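Local coordinates for Beta/gama crystallin family protein (Methanosarcina acetivorans, PDB 3HZ2), which binds two calcium ions in paired sites of its betagamma-crystallin domain, the part present here, built from two Greek key motifs, at residues A2-I6 against F18-S22; H10-G14 against E64-V68; Y57-G61 against A71-D75; S22-G26 against Y50-G54. One frame throughout, in Å; residues are numbered along the deposited sequence.

Overall arrangement
From the N terminus, interaction 1 closes the hairpin of strands 4-8 and 17-20. The loop inside that hairpin, 10-14, reaches far along the chain to 64-68, so interaction 2 crosses interaction 1 and ties the first Greek key sequence motif to the second. Interaction 4 starts at Ser22, where interaction 1 ends, and joins 22-26 to 50-54; it is nested within the loop closed by interaction 2 and lies across the centre of the chain from it. Interaction 3 closes last, holding 71-75 against strand 56-60. It crosses interaction 2, and the two touch through Val68 and Ile73. Interactions 2 and 4 thus link the two motifs reciprocally, while 1 and 3 each stay within one motif.

Interaction 1. Residues A2-I6 against F18-S22; sequences AAEVI and FDATS
Ala3 O packs against Thr21 CA at 3.7 Å and is also joined to Thr21 O by a water that donates to both oxygens, 2.7 Å from each, bridging the two segments where the regular pairing ends. Glu4 follows with an extended side chain, CG opposite the backbone N (chi1 -180°), which carries its carboxylate over to that of Asp19. Glu4 OE1 lies 2.5 Å from Asp19 OD1, with the two carboxylate planes 30° apart; this close, one acid probably holds a proton. Glu4 CG also rests on the methyl CG2 of Thr21. Val5 forms an antiparallel hydrogen-bonded pair with Ala20, Val5 N giving to Ala20 O at 2.9 Å and Ala20 N to Val5 O at 2.8 Å. Both side chains point to the buried side, where a branched valine beside a small alanine suits packing under Phe81. Ile6, in the non-hydrogen-bonded pair with Asp19, shares the other side of the sheet with the two acids, and its CD1 comes within 3.6 Å of Asp19 OD2. Backbone contacts continue from Ile6 CA to Phe18 O. Strands 4-8 and 17-20 make the antiparallel beta hairpin that opens the first Greek key of the betagamma-crystallin fold.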
loop_
_atom_site.group_PDB
_atom_site.type_symbol
_atom_site.label_atom_id
_atom_site.label_comp_id
_atom_site.label_asym_id
_atom_site.label_seq_id
_atom_site.Cartn_x
_atom_site.Cartn_y
_atom_site.Cartn_z
ATOM N N ALA A 2 -13.762 -9.215 -4.764
ATOM C CA ALA A 2 -12.426 -9.257 -5.346
ATOM C C ALA A 2 -11.484 -8.378 -4.526
ATOM O O ALA A 2 -11.881 -7.316 -4.045
ATOM C CB ALA A 2 -12.471 -8.775 -6.793
ATOM N N ALA A 3 -10.242 -8.825 -4.367
ATOM C CA ALA A 3 -9.250 -8.084 -3.595
ATOM C C ALA A 3 -9.136 -6.634 -4.059
ATOM O O ALA A 3 -9.111 -6.350 -5.256
ATOM C CB ALA A 3 -7.894 -8.772 -3.694
ATOM N N GLU A 4 -9.072 -5.716 -3.101
ATOM C CA GLU A 4 -8.962 -4.302 -3.420
ATOM C C GLU A 4 -8.276 -3.541 -2.297
ATOM O O GLU A 4 -8.509 -3.809 -1.124
ATOM C CB GLU A 4 -10.345 -3.702 -3.666
ATOM C CG GLU A 4 -10.314 -2.224 -4.014
ATOM C CD GLU A 4 -11.695 -1.663 -4.282
ATOM O OE1 GLU A 4 -11.787 -0.507 -4.747
ATOM O OE2 GLU A 4 -12.688 -2.377 -4.024
ATOM N N VAL A 5 -7.427 -2.591 -2.665
ATOM C CA VAL A 5 -6.720 -1.797 -1.670
ATOM C C VAL A 5 -6.568 -0.375 -2.182
ATOM O O VAL A 5 -6.321 -0.160 -3.368
ATOM C CB VAL A 5 -5.310 -2.388 -1.369
ATOM C CG1 VAL A 5 -4.459 -2.413 -2.636
ATOM C CG2 VAL A 5 -4.620 -1.571 -0.285
ATOM N N ILE A 6 -6.748 0.595 -1.290
ATOM C CA ILE A 6 -6.589 1.991 -1.660
ATOM C C ILE A 6 -5.426 2.550 -0.848
ATOM O O ILE A 6 -5.385 2.420 0.377
ATOM C CB ILE A 6 -7.862 2.820 -1.369
ATOM C CG1 ILE A 6 -9.094 2.111 -1.937
ATOM C CG2 ILE A 6 -7.732 4.200 -2.019
ATOM C CD1 ILE A 6 -10.392 2.871 -1.741
ATOM N N PHE A 18 -4.848 6.052 -4.812
ATOM C CA PHE A 18 -4.919 5.113 -5.924
ATOM C C PHE A 18 -5.694 3.885 -5.484
ATOM O O PHE A 18 -5.357 3.255 -4.482
ATOM C CB PHE A 18 -3.517 4.686 -6.368
ATOM C CG PHE A 18 -3.515 3.784 -7.571
ATOM C CD1 PHE A 18 -3.830 4.287 -8.830
ATOM C CD2 PHE A 18 -3.226 2.430 -7.444
ATOM C CE1 PHE A 18 -3.856 3.450 -9.950
ATOM C CE2 PHE A 18 -3.250 1.584 -8.554
ATOM C CZ PHE A 18 -3.567 2.097 -9.811
ATOM N N ASP A 19 -6.735 3.550 -6.237
ATOM C CA ASP A 19 -7.565 2.391 -5.930
ATOM C C ASP A 19 -7.063 1.227 -6.780
ATOM O O ASP A 19 -7.239 1.220 -7.996
ATOM C CB ASP A 19 -9.026 2.694 -6.269
ATOM C CG ASP A 19 -9.986 1.680 -5.681
ATOM O OD1 ASP A 19 -9.661 0.477 -5.685
ATOM O OD2 ASP A 19 -11.074 2.088 -5.224
ATOM N N ALA A 20 -6.442 0.245 -6.136
ATOM C CA ALA A 20 -5.896 -0.900 -6.849
ATOM C C ALA A 20 -6.701 -2.188 -6.698
ATOM O O ALA A 20 -7.086 -2.572 -5.593
ATOM C CB ALA A 20 -4.456 -1.145 -6.401
ATOM N N THR A 21 -6.948 -2.846 -7.826
ATOM C CA THR A 21 -7.661 -4.113 -7.842
ATOM C C THR A 21 -6.761 -5.145 -8.515
ATOM O O THR A 21 -7.141 -6.301 -8.699
ATOM C CB THR A 21 -8.996 -4.010 -8.605
ATOM O OG1 THR A 21 -8.768 -3.454 -9.906
ATOM C CG2 THR A 21 -9.974 -3.134 -7.838
ATOM N N SER A 22 -5.556 -4.708 -8.873
ATOM C CA SER A 22 -4.568 -5.572 -9.515
ATOM C C SER A 22 -3.192 -5.239 -8.950
ATOM O O SER A 22 -3.015 -4.204 -8.306
ATOM C CB SER A 22 -4.581 -5.371 -11.036
ATOM O OG SER A 22 -4.299 -4.029 -11.381
HETATM O O HOH W 1 -9.049 -7.839 -7.500
#

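Interaction 2. Residues H10-G14 against E64-V68; sequences HVNFG and EYSSV
Phe13 reaches 64-68 because its CG stands opposite the carbonyl carbon (chi1 -39°) on a backbone of positive phi, which turns the ring out across the bend at Ser66. Asn12 also has positive phi, which asparagine tolerates well, and the turn presents its N-H to the other segment. Asn12 N donates to a lone pair of Ser66 O, in the carbonyl plane, at 2.8 Å and nearly straight (173°). Beside this bond Asn12 OD1 lies 3.4 Å from Ser66 CB; the short serine side chain fits close to the loop. Val11 CA touches the same Ser66 O, and the Val11 side chain borders Ser36, a calcium ligand. Phe13 CZ lies 3.8 Å from Ser66 CA and 3.6 Å from Glu64 OE1, the ring and carboxylate planes 80° apart. The extended Glu64 chain crosses the Phe13 side chain at about a right angle and brings OE1 to CZ. Lys39 makes a cation-pi interaction with Phe13, and Tyr8 of strand 4-8 meets the ring edge-to-face. The folded hairpin loop of the first Greek key, between strands 4-8 and 17-20, thus meets the second motif at the end of strand 63-65, which pairs with strand 37-42.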
loop_
_atom_site.group_PDB
_atom_site.type_symbol
_atom_site.label_atom_id
_atom_site.label_comp_id
_atom_site.label_asym_id
_atom_site.label_seq_id
_atom_site.Cartn_x
_atom_site.Cartn_y
_atom_site.Cartn_z
ATOM N N HIS A 10 -0.999 10.992 2.053
ATOM C CA HIS A 10 -0.800 11.460 3.421
ATOM C C HIS A 10 -1.464 10.564 4.453
ATOM O O HIS A 10 -2.327 9.747 4.123
ATOM C CB HIS A 10 -1.356 12.880 3.596
ATOM C CG HIS A 10 -0.925 13.846 2.536
ATOM N ND1 HIS A 10 0.380 13.952 2.106
ATOM C CD2 HIS A 10 -1.627 14.778 1.846
ATOM C CE1 HIS A 10 0.465 14.906 1.194
ATOM N NE2 HIS A 10 -0.738 15.423 1.019
ATOM N N VAL A 11 -1.063 10.727 5.712
ATOM C CA VAL A 11 -1.667 9.956 6.783
ATOM C C VAL A 11 -3.127 10.392 6.840
ATOM O O VAL A 11 -3.489 11.450 6.315
ATOM C CB VAL A 11 -0.995 10.229 8.152
ATOM C CG1 VAL A 11 0.443 9.724 8.134
ATOM C CG2 VAL A 11 -1.048 11.712 8.474
ATOM N N ASN A 12 -3.956 9.581 7.481
ATOM C CA ASN A 12 -5.384 9.851 7.580
ATOM C C ASN A 12 -6.068 9.948 6.225
ATOM O O ASN A 12 -7.013 10.715 6.032
ATOM C CB ASN A 12 -5.658 11.103 8.419
ATOM C CG ASN A 12 -6.026 10.759 9.850
ATOM O OD1 ASN A 12 -6.330 9.604 10.154
ATOM N ND2 ASN A 12 -6.014 11.752 10.731
ATOM N N PHE A 13 -5.559 9.162 5.283
ATOM C CA PHE A 13 -6.121 9.056 3.946
ATOM C C PHE A 13 -6.193 10.342 3.127
ATOM O O PHE A 13 -7.152 10.555 2.383
ATOM C CB PHE A 13 -7.508 8.421 4.068
ATOM C CG PHE A 13 -7.571 7.325 5.098
ATOM C CD1 PHE A 13 -8.317 7.487 6.262
ATOM C CD2 PHE A 13 -6.838 6.151 4.927
ATOM C CE1 PHE A 13 -8.334 6.500 7.245
ATOM C CE2 PHE A 13 -6.846 5.155 5.902
ATOM C CZ PHE A 13 -7.595 5.329 7.067
ATOM N N GLY A 14 -5.165 11.179 3.239
ATOM C CA GLY A 14 -5.147 12.426 2.495
ATOM C C GLY A 14 -4.252 12.396 1.272
ATOM O O GLY A 14 -3.546 11.412 1.027
ATOM N N GLU A 64 -8.228 -0.825 8.073
ATOM C CA GLU A 64 -7.723 0.489 7.715
ATOM C C GLU A 64 -6.528 0.876 8.560
ATOM O O GLU A 64 -6.462 0.575 9.754
ATOM C CB GLU A 64 -8.843 1.529 7.817
ATOM C CG GLU A 64 -9.923 1.281 6.779
ATOM C CD GLU A 64 -10.922 2.405 6.658
ATOM O OE1 GLU A 64 -10.698 3.483 7.252
ATOM O OE2 GLU A 64 -11.934 2.204 5.954
ATOM N N TYR A 65 -5.573 1.538 7.921
ATOM C CA TYR A 65 -4.348 1.948 8.583
ATOM C C TYR A 65 -4.128 3.430 8.336
ATOM O O TYR A 65 -3.554 3.812 7.323
ATOM C CB TYR A 65 -3.186 1.122 8.024
ATOM C CG TYR A 65 -3.498 -0.362 7.965
ATOM C CD1 TYR A 65 -4.217 -0.908 6.899
ATOM C CD2 TYR A 65 -3.125 -1.211 9.007
ATOM C CE1 TYR A 65 -4.558 -2.265 6.877
ATOM C CE2 TYR A 65 -3.464 -2.563 8.995
ATOM C CZ TYR A 65 -4.180 -3.083 7.928
ATOM O OH TYR A 65 -4.527 -4.414 7.930
ATOM N N SER A 66 -4.599 4.256 9.268
ATOM C CA SER A 66 -4.478 5.707 9.148
ATOM C C SER A 66 -3.029 6.158 9.020
ATOM O O SER A 66 -2.751 7.263 8.556
ATOM C CB SER A 66 -5.137 6.386 10.350
ATOM O OG SER A 66 -4.566 5.935 11.564
ATOM N N SER A 67 -2.113 5.298 9.450
ATOM C CA SER A 67 -0.680 5.558 9.365
ATOM C C SER A 67 -0.006 4.223 9.056
ATOM O O SER A 67 -0.197 3.255 9.785
ATOM C CB SER A 67 -0.148 6.098 10.692
ATOM O OG SER A 67 1.269 6.134 10.679
ATOM N N VAL A 68 0.773 4.161 7.981
ATOM C CA VAL A 68 1.439 2.907 7.625
ATOM C C VAL A 68 2.330 2.397 8.752
ATOM O O VAL A 68 2.528 1.194 8.904
ATOM C CB VAL A 68 2.292 3.053 6.342
ATOM C CG1 VAL A 68 1.384 3.223 5.133
ATOM C CG2 VAL A 68 3.230 4.238 6.466
#

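Interaction 3. Residues Y57-G61 against A71-D75; sequences YWDLG and AGIPD
Trp58 and Leu60, alternate residues on the inward side of strand 56-60, receive the loop 71-75 in the second Greek key of the betagamma-crystallin domain, where that loop leads from strand 63-65 toward strand 80-83. The polar part of the contact goes through water. Trp58 NE1 gives its hydrogen to a water 2.6 Å away in the ring plane, and this water in turn donates to Gly72 O at 3.0 Å. Trp58 NE1 and Gly72 O are 3.3 Å apart, but the angle is too poor for a direct bond. Gly72 takes positive phi, which favours glycine.

The rest, and the greater part, is apolar. A first torsion of -60° keeps CG of Trp58 beside the backbone N and turns the indole toward the loop. Ile73 lays CG1 over one face of the indole, offset toward its rim and 3.6 Å from Trp58 CG. Farther along the ring, Pro74 CD approaches Trp58 CZ2 obliquely at 3.5 Å; the stiff proline ring holds this carbon against the six-membered end of the indole. With only an alanine here, Ile73 and Pro74 would probably lose the surface they rest on, and the bridging water its indole donor.

Deeper in, Leu60 is flanked by Phe47 and Tyr65. Leu60 CD1 and Ile73 CD1 meet tip to tip at 4.0 Å, and Leu60 CD2 presses on Ala71 CB at 3.4 Å, closer than usual for two carbons.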
loop_
_atom_site.group_PDB
_atom_site.type_symbol
_atom_site.label_atom_id
_atom_site.label_comp_id
_atom_site.label_asym_id
_atom_site.label_seq_id
_atom_site.Cartn_x
_atom_site.Cartn_y
_atom_site.Cartn_z
ATOM N N TYR A 57 9.283 -6.710 3.086
ATOM C CA TYR A 57 7.853 -6.613 2.827
ATOM C C TYR A 57 7.007 -6.743 4.084
ATOM O O TYR A 57 7.474 -7.218 5.124
ATOM C CB TYR A 57 7.432 -7.675 1.809
ATOM C CG TYR A 57 7.747 -9.095 2.235
ATOM C CD1 TYR A 57 6.804 -9.872 2.914
ATOM C CD2 TYR A 57 8.993 -9.660 1.961
ATOM C CE1 TYR A 57 7.096 -11.183 3.304
ATOM C CE2 TYR A 57 9.297 -10.965 2.349
ATOM C CZ TYR A 57 8.346 -11.719 3.015
ATOM O OH TYR A 57 8.637 -13.018 3.365
ATOM N N TRP A 58 5.753 -6.314 3.966
ATOM C CA TRP A 58 4.792 -6.351 5.063
ATOM C C TRP A 58 3.443 -6.786 4.495
ATOM O O TRP A 58 3.006 -6.275 3.464
ATOM C CB TRP A 58 4.672 -4.957 5.684
ATOM C CG TRP A 58 5.968 -4.444 6.242
ATOM C CD1 TRP A 58 6.447 -4.633 7.505
ATOM C CD2 TRP A 58 6.977 -3.706 5.537
ATOM N NE1 TRP A 58 7.689 -4.061 7.633
ATOM C CE2 TRP A 58 8.039 -3.485 6.441
ATOM C CE3 TRP A 58 7.085 -3.213 4.230
ATOM C CZ2 TRP A 58 9.201 -2.789 6.080
ATOM C CZ3 TRP A 58 8.240 -2.521 3.869
ATOM C CH2 TRP A 58 9.282 -2.317 4.795
ATOM N N ASP A 59 2.787 -7.731 5.164
ATOM C CA ASP A 59 1.493 -8.226 4.704
ATOM C C ASP A 59 0.349 -7.651 5.524
ATOM O O ASP A 59 0.317 -7.792 6.746
ATOM C CB ASP A 59 1.453 -9.754 4.763
ATOM C CG ASP A 59 2.506 -10.402 3.878
ATOM O OD1 ASP A 59 2.903 -9.785 2.866
ATOM O OD2 ASP A 59 2.922 -11.538 4.185
ATOM N N LEU A 60 -0.592 -7.005 4.843
ATOM C CA LEU A 60 -1.732 -6.395 5.510
ATOM C C LEU A 60 -3.058 -7.001 5.076
ATOM O O LEU A 60 -3.347 -7.101 3.885
ATOM C CB LEU A 60 -1.761 -4.888 5.237
ATOM C CG LEU A 60 -0.507 -4.081 5.577
ATOM C CD1 LEU A 60 -0.765 -2.610 5.277
ATOM C CD2 LEU A 60 -0.142 -4.270 7.038
ATOM N N GLY A 61 -3.859 -7.398 6.058
ATOM C CA GLY A 61 -5.160 -7.968 5.768
ATOM C C GLY A 61 -6.230 -6.890 5.803
ATOM O O GLY A 61 -5.927 -5.718 6.053
ATOM N N ALA A 71 1.246 -0.242 10.813
ATOM C CA ALA A 71 1.343 -1.548 10.177
ATOM C C ALA A 71 2.807 -1.978 10.142
ATOM O O ALA A 71 3.165 -2.945 9.466
ATOM C CB ALA A 71 0.783 -1.483 8.765
ATOM N N GLY A 72 3.646 -1.246 10.871
ATOM C CA GLY A 72 5.065 -1.562 10.925
ATOM C C GLY A 72 5.841 -1.160 9.685
ATOM O O GLY A 72 7.009 -1.512 9.534
ATOM N N ILE A 73 5.200 -0.406 8.801
ATOM C CA ILE A 73 5.833 0.033 7.563
ATOM C C ILE A 73 6.410 1.442 7.686
ATOM O O ILE A 73 5.737 2.356 8.155
ATOM C CB ILE A 73 4.811 0.035 6.405
ATOM C CG1 ILE A 73 4.180 -1.350 6.269
ATOM C CG2 ILE A 73 5.487 0.454 5.107
ATOM C CD1 ILE A 73 2.998 -1.392 5.312
ATOM N N PRO A 74 7.671 1.634 7.270
ATOM C CA PRO A 74 8.265 2.971 7.358
ATOM C C PRO A 74 7.516 3.923 6.425
ATOM O O PRO A 74 7.079 3.529 5.343
ATOM C CB PRO A 74 9.718 2.737 6.936
ATOM C CG PRO A 74 9.639 1.514 6.057
ATOM C CD PRO A 74 8.647 0.645 6.779
ATOM N N ASP A 75 7.362 5.172 6.841
ATOM C CA ASP A 75 6.634 6.143 6.034
ATOM C C ASP A 75 7.356 6.487 4.731
ATOM O O ASP A 75 8.585 6.500 4.680
ATOM C CB ASP A 75 6.387 7.413 6.855
ATOM C CG ASP A 75 5.388 8.341 6.200
ATOM O OD1 ASP A 75 4.439 7.831 5.570
ATOM O OD2 ASP A 75 5.543 9.573 6.328
HETATM O O HOH W 2 9.585 -2.976 9.080
#

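Interaction 4. Residues S22-G26 against Y50-G54; sequences SDQPG and YINYG
Asn52 N donates to Pro25 O at 2.9 Å, an almost straight bond (175°) that lies in the carbonyl plane on a lone pair. Beside it, Ile51 CA also approaches Pro25 O, at 3.5 Å. Asn52 and Tyr53 both take positive phi, so the chain bends sharply and points its N-H at the proline carbonyl. The turn is held by Tyr50 N giving to Gly54 O at 2.9 Å, and Gly54 suits its place because a side chain there would crowd Tyr50 CB. This hairpin loop of the second Greek key meets 22-26 of the first, much as 10-14 meets 64-68, and Ile51 lies beside the calcium ligand Ser79.

Tyr53 supplies most of the remaining touch. Its first torsion, -44°, swings the ring away from its own carbonyl and alongside Pro25, Tyr53 CZ lying 3.9 Å from Pro25 CB. Tyr53 OH is 3.2 Å from Pro25 N, which has no hydrogen to share, and 3.5 Å from Asp23 CB. A rigid proline offers the phenol a firm surface. Were the phenol cut back to an alanine, a gap would probably open beside Pro25 and Arg82 would lose its cation-pi partner.

Asp23 OD1 accepts from Gln83 N, and Gln24 NE2 gives to Ser22 O from above the carbonyl plane. The single cross-segment hydrogen bond joins backbone atoms, so the side-chain part of the contact rests mainly on van der Waals packing of the phenol against the proline.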
loop_
_atom_site.group_PDB
_atom_site.type_symbol
_atom_site.label_atom_id
_atom_site.label_comp_id
_atom_site.label_asym_id
_atom_site.label_seq_id
_atom_site.Cartn_x
_atom_site.Cartn_y
_atom_site.Cartn_z
ATOM N N SER A 22 -5.556 -4.708 -8.873
ATOM C CA SER A 22 -4.568 -5.572 -9.515
ATOM C C SER A 22 -3.192 -5.239 -8.950
ATOM O O SER A 22 -3.015 -4.204 -8.306
ATOM C CB SER A 22 -4.581 -5.371 -11.036
ATOM O OG SER A 22 -4.299 -4.029 -11.381
ATOM N N ASP A 23 -2.217 -6.110 -9.195
ATOM C CA ASP A 23 -0.870 -5.904 -8.677
ATOM C C ASP A 23 -0.182 -4.650 -9.210
ATOM O O ASP A 23 -0.371 -4.265 -10.363
ATOM C CB ASP A 23 -0.023 -7.149 -8.944
ATOM C CG ASP A 23 -0.594 -8.385 -8.268
ATOM O OD1 ASP A 23 -1.494 -8.234 -7.407
ATOM O OD2 ASP A 23 -0.143 -9.501 -8.587
ATOM N N GLN A 24 0.623 -4.020 -8.354
ATOM C CA GLN A 24 1.324 -2.786 -8.699
ATOM C C GLN A 24 2.834 -2.872 -8.474
ATOM O O GLN A 24 3.319 -2.617 -7.371
ATOM C CB GLN A 24 0.764 -1.635 -7.857
ATOM C CG GLN A 24 -0.729 -1.397 -8.028
ATOM C CD GLN A 24 -1.089 -0.981 -9.435
ATOM O OE1 GLN A 24 -0.412 -0.149 -10.031
ATOM N NE2 GLN A 24 -2.167 -1.547 -9.970
ATOM N N PRO A 25 3.600 -3.210 -9.521
ATOM C CA PRO A 25 5.056 -3.313 -9.376
ATOM C C PRO A 25 5.743 -1.964 -9.184
ATOM O O PRO A 25 6.949 -1.905 -8.945
ATOM C CB PRO A 25 5.477 -4.009 -10.666
ATOM C CG PRO A 25 4.492 -3.473 -11.658
ATOM C CD PRO A 25 3.184 -3.535 -10.897
ATOM N N GLY A 26 4.966 -0.888 -9.287
ATOM C CA GLY A 26 5.512 0.447 -9.116
ATOM C C GLY A 26 4.788 1.246 -8.044
ATOM O O GLY A 26 5.021 2.446 -7.895
ATOM N N TYR A 50 10.886 -1.944 -2.327
ATOM C CA TYR A 50 11.523 -1.592 -3.596
ATOM C C TYR A 50 10.592 -1.913 -4.753
ATOM O O TYR A 50 9.706 -2.754 -4.617
ATOM C CB TYR A 50 12.839 -2.361 -3.752
ATOM C CG TYR A 50 13.876 -2.027 -2.698
ATOM C CD1 TYR A 50 14.820 -2.973 -2.298
ATOM C CD2 TYR A 50 13.911 -0.768 -2.097
ATOM C CE1 TYR A 50 15.771 -2.676 -1.326
ATOM C CE2 TYR A 50 14.861 -0.459 -1.124
ATOM C CZ TYR A 50 15.785 -1.420 -0.744
ATOM O OH TYR A 50 16.717 -1.124 0.224
ATOM N N ILE A 51 10.779 -1.253 -5.892
ATOM C CA ILE A 51 9.915 -1.533 -7.034
ATOM C C ILE A 51 10.132 -2.981 -7.458
ATOM O O ILE A 51 11.105 -3.619 -7.049
ATOM C CB ILE A 51 10.204 -0.610 -8.244
ATOM C CG1 ILE A 51 11.634 -0.820 -8.736
ATOM C CG2 ILE A 51 9.973 0.848 -7.861
ATOM C CD1 ILE A 51 11.917 -0.127 -10.049
ATOM N N ASN A 52 9.217 -3.499 -8.263
ATOM C CA ASN A 52 9.308 -4.872 -8.739
ATOM C C ASN A 52 9.425 -5.882 -7.607
ATOM O O ASN A 52 10.161 -6.864 -7.706
ATOM C CB ASN A 52 10.492 -5.015 -9.696
ATOM C CG ASN A 52 10.303 -4.211 -10.960
ATOM O OD1 ASN A 52 9.239 -4.257 -11.573
ATOM N ND2 ASN A 52 11.335 -3.476 -11.365
ATOM N N TYR A 53 8.702 -5.618 -6.523
ATOM C CA TYR A 53 8.665 -6.503 -5.365
ATOM C C TYR A 53 10.034 -6.839 -4.781
ATOM O O TYR A 53 10.352 -8.005 -4.522
ATOM C CB TYR A 53 7.902 -7.770 -5.750
ATOM C CG TYR A 53 6.649 -7.439 -6.535
ATOM C CD1 TYR A 53 6.464 -7.919 -7.832
ATOM C CD2 TYR A 53 5.684 -6.576 -6.011
ATOM C CE1 TYR A 53 5.351 -7.541 -8.589
ATOM C CE2 TYR A 53 4.570 -6.192 -6.760
ATOM C CZ TYR A 53 4.413 -6.676 -8.046
ATOM O OH TYR A 53 3.331 -6.285 -8.804
ATOM N N GLY A 54 10.837 -5.804 -4.556
ATOM C CA GLY A 54 12.158 -6.012 -3.994
ATOM C C GLY A 54 12.261 -5.548 -2.553
ATOM O O GLY A 54 11.432 -4.762 -2.075
#